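Local coordinates for kcn28 (Kitasatospora, PDB 6J31), which is a protein of the GT-B structural class, with two Rossmann-like domains, related in its C-terminal part to the erythromycin biosynthesis protein CIII family, at residues 250-255 / 351-356; 257-262 / 355-360. All blocks are in the same frame, centred on the assembly; numbering follows the deposited sequence.

Contact 1 of 2, residues 250-255 / 351-356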
loop_
_atom_site.group_PDB
_atom_site.type_symbol
_atom_site.label_atom_id
_atom_site.label_comp_id
_atom_site.label_asym_id
_atom_site.label_seq_id
_atom_site.Cartn_x
_atom_site.Cartn_y
_atom_site.Cartn_z
ATOM N N VAL A 250 -0.324 -26.666 -3.886
ATOM C CA VAL A 250 -0.422 -27.658 -4.955
ATOM C C VAL A 250 -1.019 -28.952 -4.414
ATOM O O VAL A 250 -1.841 -29.594 -5.075
ATOM C CB VAL A 250 0.939 -27.883 -5.646
ATOM C CG1 VAL A 250 1.348 -26.645 -6.422
ATOM C CG2 VAL A 250 2.015 -28.253 -4.656
ATOM N N GLU A 251 -0.635 -29.342 -3.194
ATOM C CA GLU A 251 -1.214 -30.535 -2.581
ATOM C C GLU A 251 -2.728 -30.405 -2.452
ATOM O O GLU A 251 -3.455 -31.398 -2.562
ATOM C CB GLU A 251 -0.588 -30.785 -1.208
ATOM C CG GLU A 251 -1.327 -31.826 -0.374
ATOM C CD GLU A 251 -0.718 -32.027 0.999
ATOM O OE1 GLU A 251 0.286 -31.354 1.313
ATOM O OE2 GLU A 251 -1.255 -32.850 1.771
ATOM N N VAL A 252 -3.218 -29.197 -2.177
ATOM C CA VAL A 252 -4.659 -28.991 -2.056
ATOM C C VAL A 252 -5.323 -29.033 -3.426
ATOM O O VAL A 252 -6.302 -29.759 -3.641
ATOM C CB VAL A 252 -4.953 -27.667 -1.331
ATOM C CG1 VAL A 252 -6.413 -27.286 -1.506
ATOM C CG2 VAL A 252 -4.606 -27.786 0.142
ATOM N N PHE A 253 -4.813 -28.245 -4.371
ATOM C CA PHE A 253 -5.484 -28.121 -5.659
ATOM C C PHE A 253 -5.218 -29.311 -6.574
ATOM O O PHE A 253 -6.026 -29.590 -7.467
ATOM C CB PHE A 253 -5.073 -26.803 -6.313
ATOM C CG PHE A 253 -5.680 -25.607 -5.642
ATOM C CD1 PHE A 253 -5.016 -24.962 -4.610
ATOM C CD2 PHE A 253 -6.934 -25.156 -6.008
ATOM C CE1 PHE A 253 -5.580 -23.875 -3.976
ATOM C CE2 PHE A 253 -7.503 -24.072 -5.376
ATOM C CZ PHE A 253 -6.823 -23.429 -4.361
ATOM N N ALA A 254 -4.103 -30.008 -6.385
ATOM C CA ALA A 254 -3.996 -31.387 -6.846
ATOM C C ALA A 254 -4.775 -32.290 -5.904
ATOM O O ALA A 254 -4.405 -32.405 -4.734
ATOM C CB ALA A 254 -2.539 -31.834 -6.914
ATOM N N ALA A 255 -5.851 -32.900 -6.413
ATOM C CA ALA A 255 -6.920 -33.585 -5.679
ATOM C C ALA A 255 -8.137 -32.678 -5.643
ATOM O O ALA A 255 -9.166 -33.026 -5.057
ATOM C CB ALA A 255 -6.530 -34.017 -4.260
ATOM N N ASP A 351 -6.507 -29.727 4.504
ATOM C CA ASP A 351 -7.965 -29.640 4.572
ATOM C C ASP A 351 -8.424 -28.267 5.042
ATOM O O ASP A 351 -9.431 -27.747 4.549
ATOM C CB ASP A 351 -8.556 -30.744 5.449
ATOM C CG ASP A 351 -8.945 -31.973 4.644
ATOM O OD1 ASP A 351 -8.776 -31.947 3.404
ATOM O OD2 ASP A 351 -9.446 -32.950 5.243
ATOM N N ARG A 352 -7.722 -27.668 6.007
ATOM C CA ARG A 352 -8.111 -26.341 6.475
ATOM C C ARG A 352 -8.038 -25.320 5.344
ATOM O O ARG A 352 -8.967 -24.528 5.146
ATOM C CB ARG A 352 -7.198 -25.900 7.619
ATOM C CG ARG A 352 -7.566 -26.347 9.017
ATOM C CD ARG A 352 -6.489 -25.813 9.954
ATOM N NE ARG A 352 -6.363 -24.357 9.918
ATOM C CZ ARG A 352 -5.335 -23.690 10.438
ATOM N NH1 ARG A 352 -5.287 -22.364 10.348
ATOM N NH2 ARG A 352 -4.358 -24.340 11.056
ATOM N N LEU A 353 -6.930 -25.316 4.596
ATOM C CA LEU A 353 -6.810 -24.393 3.471
ATOM C C LEU A 353 -7.858 -24.694 2.407
ATOM O O LEU A 353 -8.439 -23.774 1.820
ATOM C CB LEU A 353 -5.393 -24.453 2.883
ATOM C CG LEU A 353 -4.940 -23.589 1.685
ATOM C CD1 LEU A 353 -5.502 -24.021 0.326
ATOM C CD2 LEU A 353 -5.245 -22.119 1.943
ATOM N N ARG A 354 -8.109 -25.977 2.141
ATOM C CA ARG A 354 -9.089 -26.346 1.123
ATOM C C ARG A 354 -10.500 -25.945 1.531
ATOM O O ARG A 354 -11.296 -25.517 0.687
ATOM C CB ARG A 354 -9.012 -27.844 0.834
ATOM C CG ARG A 354 -9.919 -28.298 -0.300
ATOM C CD ARG A 354 -10.154 -29.793 -0.254
ATOM N NE ARG A 354 -10.743 -30.203 1.014
ATOM C CZ ARG A 354 -12.047 -30.325 1.227
ATOM N NH1 ARG A 354 -12.489 -30.701 2.419
ATOM N NH2 ARG A 354 -12.909 -30.075 0.250
ATOM N N ALA A 355 -10.832 -26.086 2.818
ATOM C CA ALA A 355 -12.175 -25.747 3.278
ATOM C C ALA A 355 -12.478 -24.274 3.040
ATOM O O ALA A 355 -13.554 -23.920 2.544
ATOM C CB ALA A 355 -12.324 -26.095 4.759
ATOM N N ALA A 356 -11.535 -23.399 3.390
ATOM C CA ALA A 356 -11.723 -21.974 3.145
ATOM C C ALA A 356 -11.900 -21.691 1.658
ATOM O O ALA A 356 -12.748 -20.881 1.271
ATOM C CB ALA A 356 -10.543 -21.185 3.705
#
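Val252, near the end of helix 243-253, packs against Leu353 and Arg354 of helix 350-362 in a buried, apolar helix-to-helix contact within the C-terminal domain. The two helices come close here: the CA atoms of Val252 and Arg354 are 6.1 Å apart. The side chain of Val252 is directed toward helix 350-362; both methyls touch Leu353, and CG1 also reaches Arg354. CG1, anti to the backbone N (chi1 166°), reaches CB of Arg354 at 3.5 Å and also meets that residue's CG, so that the aliphatic root of the arginine serves as an apolar surface. Leu353 sends a single branch across: its CD1 lies against both methyls of Val252, with Val252 CG2 at 3.9 Å. Beyond it, the same CD1 approaches CE1 of Phe253 obliquely at 4.3 Å, so that the ring adds a second, looser point of contact with Leu353. The domain is a Rossmann-like half of the GT-B fold, built on a parallel six-stranded sheet, and these helices pack together beside it; Val250 also touches Leu263 of strand 259-264. Past its CG, the Arg354 chain bends at chi3 (58°) and leads away from helix 243-253, which carries the charged end back over its own helix. There NE forms a long salt bridge with OD1 of Asp351 at 3.6 Å, one turn earlier, while CB and CG stay against Val252. Ala254 is the first residue to leave helical geometry, and its N still bonds to Val250 O (2.6 Å). The carbonyl O of Phe253 accepts a hydrogen bond from Asn280 ND2.

Contact 2 of 2, residues 257-262 / 355-360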
loop_
_atom_site.group_PDB
_atom_site.type_symbol
_atom_site.label_atom_id
_atom_site.label_comp_id
_atom_site.label_asym_id
_atom_site.label_seq_id
_atom_site.Cartn_x
_atom_site.Cartn_y
_atom_site.Cartn_z
ATOM N N PRO A 257 -9.737 -31.385 -8.683
ATOM C CA PRO A 257 -10.042 -31.188 -10.100
ATOM C C PRO A 257 -11.253 -30.282 -10.229
ATOM O O PRO A 257 -11.999 -30.070 -9.269
ATOM C CB PRO A 257 -10.336 -32.606 -10.611
ATOM C CG PRO A 257 -9.771 -33.515 -9.568
ATOM C CD PRO A 257 -9.972 -32.782 -8.290
ATOM N N ASP A 258 -11.410 -29.721 -11.429
ATOM C CA ASP A 258 -12.445 -28.758 -11.797
ATOM C C ASP A 258 -11.975 -27.377 -11.357
ATOM O O ASP A 258 -12.509 -26.356 -11.799
ATOM C CB ASP A 258 -13.805 -29.093 -11.172
ATOM C CG ASP A 258 -14.273 -30.488 -11.516
ATOM O OD1 ASP A 258 -13.892 -30.989 -12.593
ATOM O OD2 ASP A 258 -15.014 -31.084 -10.704
ATOM N N TRP A 259 -10.961 -27.348 -10.498
ATOM C CA TRP A 259 -10.306 -26.123 -10.075
ATOM C C TRP A 259 -8.993 -26.002 -10.829
ATOM O O TRP A 259 -8.320 -27.006 -11.078
ATOM C CB TRP A 259 -10.027 -26.119 -8.568
ATOM C CG TRP A 259 -11.149 -25.646 -7.703
ATOM C CD1 TRP A 259 -12.227 -26.368 -7.288
ATOM C CD2 TRP A 259 -11.288 -24.344 -7.121
ATOM N NE1 TRP A 259 -13.038 -25.595 -6.494
ATOM C CE2 TRP A 259 -12.483 -24.348 -6.376
ATOM C CE3 TRP A 259 -10.524 -23.175 -7.165
ATOM C CZ2 TRP A 259 -12.930 -23.227 -5.679
ATOM C CZ3 TRP A 259 -10.969 -22.066 -6.474
ATOM C CH2 TRP A 259 -12.160 -22.099 -5.742
ATOM N N HIS A 260 -8.630 -24.779 -11.198
ATOM C CA HIS A 260 -7.317 -24.513 -11.764
ATOM C C HIS A 260 -6.593 -23.519 -10.874
ATOM O O HIS A 260 -7.128 -22.448 -10.565
ATOM C CB HIS A 260 -7.388 -23.984 -13.195
ATOM C CG HIS A 260 -6.047 -23.886 -13.852
ATOM N ND1 HIS A 260 -5.397 -24.982 -14.379
ATOM C CD2 HIS A 260 -5.218 -22.832 -14.039
ATOM C CE1 HIS A 260 -4.234 -24.603 -14.877
ATOM N NE2 HIS A 260 -4.101 -23.304 -14.682
ATOM N N LEU A 261 -5.382 -23.880 -10.463
ATOM C CA LEU A 261 -4.572 -23.063 -9.572
ATOM C C LEU A 261 -3.534 -22.292 -10.375
ATOM O O LEU A 261 -2.793 -22.880 -11.170
ATOM C CB LEU A 261 -3.888 -23.938 -8.522
ATOM C CG LEU A 261 -2.659 -23.372 -7.809
ATOM C CD1 LEU A 261 -3.009 -22.121 -7.028
ATOM C CD2 LEU A 261 -2.070 -24.421 -6.886
ATOM N N VAL A 262 -3.492 -20.979 -10.170
ATOM C CA VAL A 262 -2.441 -20.118 -10.697
ATOM C C VAL A 262 -1.593 -19.714 -9.505
ATOM O O VAL A 262 -2.023 -18.913 -8.667
ATOM C CB VAL A 262 -3.000 -18.884 -11.419
ATOM C CG1 VAL A 262 -1.859 -17.951 -11.818
ATOM C CG2 VAL A 262 -3.826 -19.288 -12.627
ATOM N N ALA A 355 -10.832 -26.086 2.818
ATOM C CA ALA A 355 -12.175 -25.747 3.278
ATOM C C ALA A 355 -12.478 -24.274 3.040
ATOM O O ALA A 355 -13.554 -23.920 2.544
ATOM C CB ALA A 355 -12.324 -26.095 4.759
ATOM N N ALA A 356 -11.535 -23.399 3.390
ATOM C CA ALA A 356 -11.723 -21.974 3.145
ATOM C C ALA A 356 -11.900 -21.691 1.658
ATOM O O ALA A 356 -12.748 -20.881 1.271
ATOM C CB ALA A 356 -10.543 -21.185 3.705
ATOM N N VAL A 357 -11.113 -22.357 0.810
ATOM C CA VAL A 357 -11.178 -22.099 -0.627
ATOM C C VAL A 357 -12.534 -22.509 -1.192
ATOM O O VAL A 357 -13.193 -21.732 -1.890
ATOM C CB VAL A 357 -10.020 -22.815 -1.346
ATOM C CG1 VAL A 357 -10.284 -22.893 -2.839
ATOM C CG2 VAL A 357 -8.712 -22.104 -1.063
ATOM N N VAL A 358 -12.968 -23.739 -0.907
ATOM C CA VAL A 358 -14.189 -24.246 -1.531
ATOM C C VAL A 358 -15.425 -23.558 -0.954
ATOM O O VAL A 358 -16.381 -23.260 -1.681
ATOM C CB VAL A 358 -14.261 -25.782 -1.408
ATOM C CG1 VAL A 358 -14.350 -26.225 0.050
ATOM C CG2 VAL A 358 -15.428 -26.325 -2.218
ATOM N N GLU A 359 -15.439 -23.313 0.359
ATOM C CA GLU A 359 -16.593 -22.676 0.986
ATOM C C GLU A 359 -16.738 -21.228 0.532
ATOM O O GLU A 359 -17.842 -20.775 0.211
ATOM C CB GLU A 359 -16.469 -22.761 2.505
ATOM C CG GLU A 359 -16.946 -24.081 3.081
ATOM C CD GLU A 359 -16.211 -24.460 4.353
ATOM O OE1 GLU A 359 -15.788 -23.545 5.092
ATOM O OE2 GLU A 359 -16.060 -25.675 4.610
ATOM N N LEU A 360 -15.630 -20.484 0.507
ATOM C CA LEU A 360 -15.679 -19.082 0.103
ATOM C C LEU A 360 -16.188 -18.927 -1.325
ATOM O O LEU A 360 -16.988 -18.027 -1.613
ATOM C CB LEU A 360 -14.295 -18.454 0.247
ATOM C CG LEU A 360 -14.165 -17.180 1.073
ATOM C CD1 LEU A 360 -14.828 -17.361 2.417
ATOM C CD2 LEU A 360 -12.705 -16.849 1.251
#
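Trp259, at the start of strand 259-264, lays its indole against helix 350-362, where Val357 and Val358 receive it. The principal interaction is a CH-pi contact: CG1 of Val357 sits over one face of the six-membered ring, 3.9 Å from the centroid and 24° off the ring normal. Its nearest ring atom is Trp259 CH2, 3.5 Å from Val357 CG1, so the methyl lies over the outer part of the ring and away from the pyrrole side. With chi1 at 164°, CG1 lies opposite the backbone N and projects onto the indole. The remaining approaches are van der Waals in kind. Trp259 CZ2 comes obliquely to CA of Val358 at 4.5 Å, and Trp259 CH2 lies 4.0 Å from the carbonyl O of Val357, bringing the indole up to the helix backbone as well as its side chains. The backbone of strand 259-264 is hydrogen-bonded to its neighbours on both sides, His260 to Lys229 and Ala231, and Leu261 to Asn280, just before strand 281-284, and to Glu282 within it. A helix packed through apolar side chains on a parallel sheet is the layered alpha/beta arrangement of the Rossmann-like domains of GT-B proteins.

How the contacts relate
Contacts 1 and 2 are successive parts of one packing region, their centres about 7 Å apart. Helix 350-362 serves both, while helix 243-253 and strand 259-264 follow each other in the chain, so the helix meets first one and then the other. Phe253 makes most of the contacts between them: its CE2 lies 3.6 Å from Trp259 CE3, and its CZ lies 3.8 Å from Val357 CG1, the methyl that also sits over the indole. Phe253 CD1 further packs on Leu261 CD2 at 3.8 Å. None of the residues touching across either contact belongs to the pocket of (2E,2'E)-3,3'-(1,2-phenylene)di(prop-2-enoic acid), which includes His17, Phe81, Val108 and Asn325.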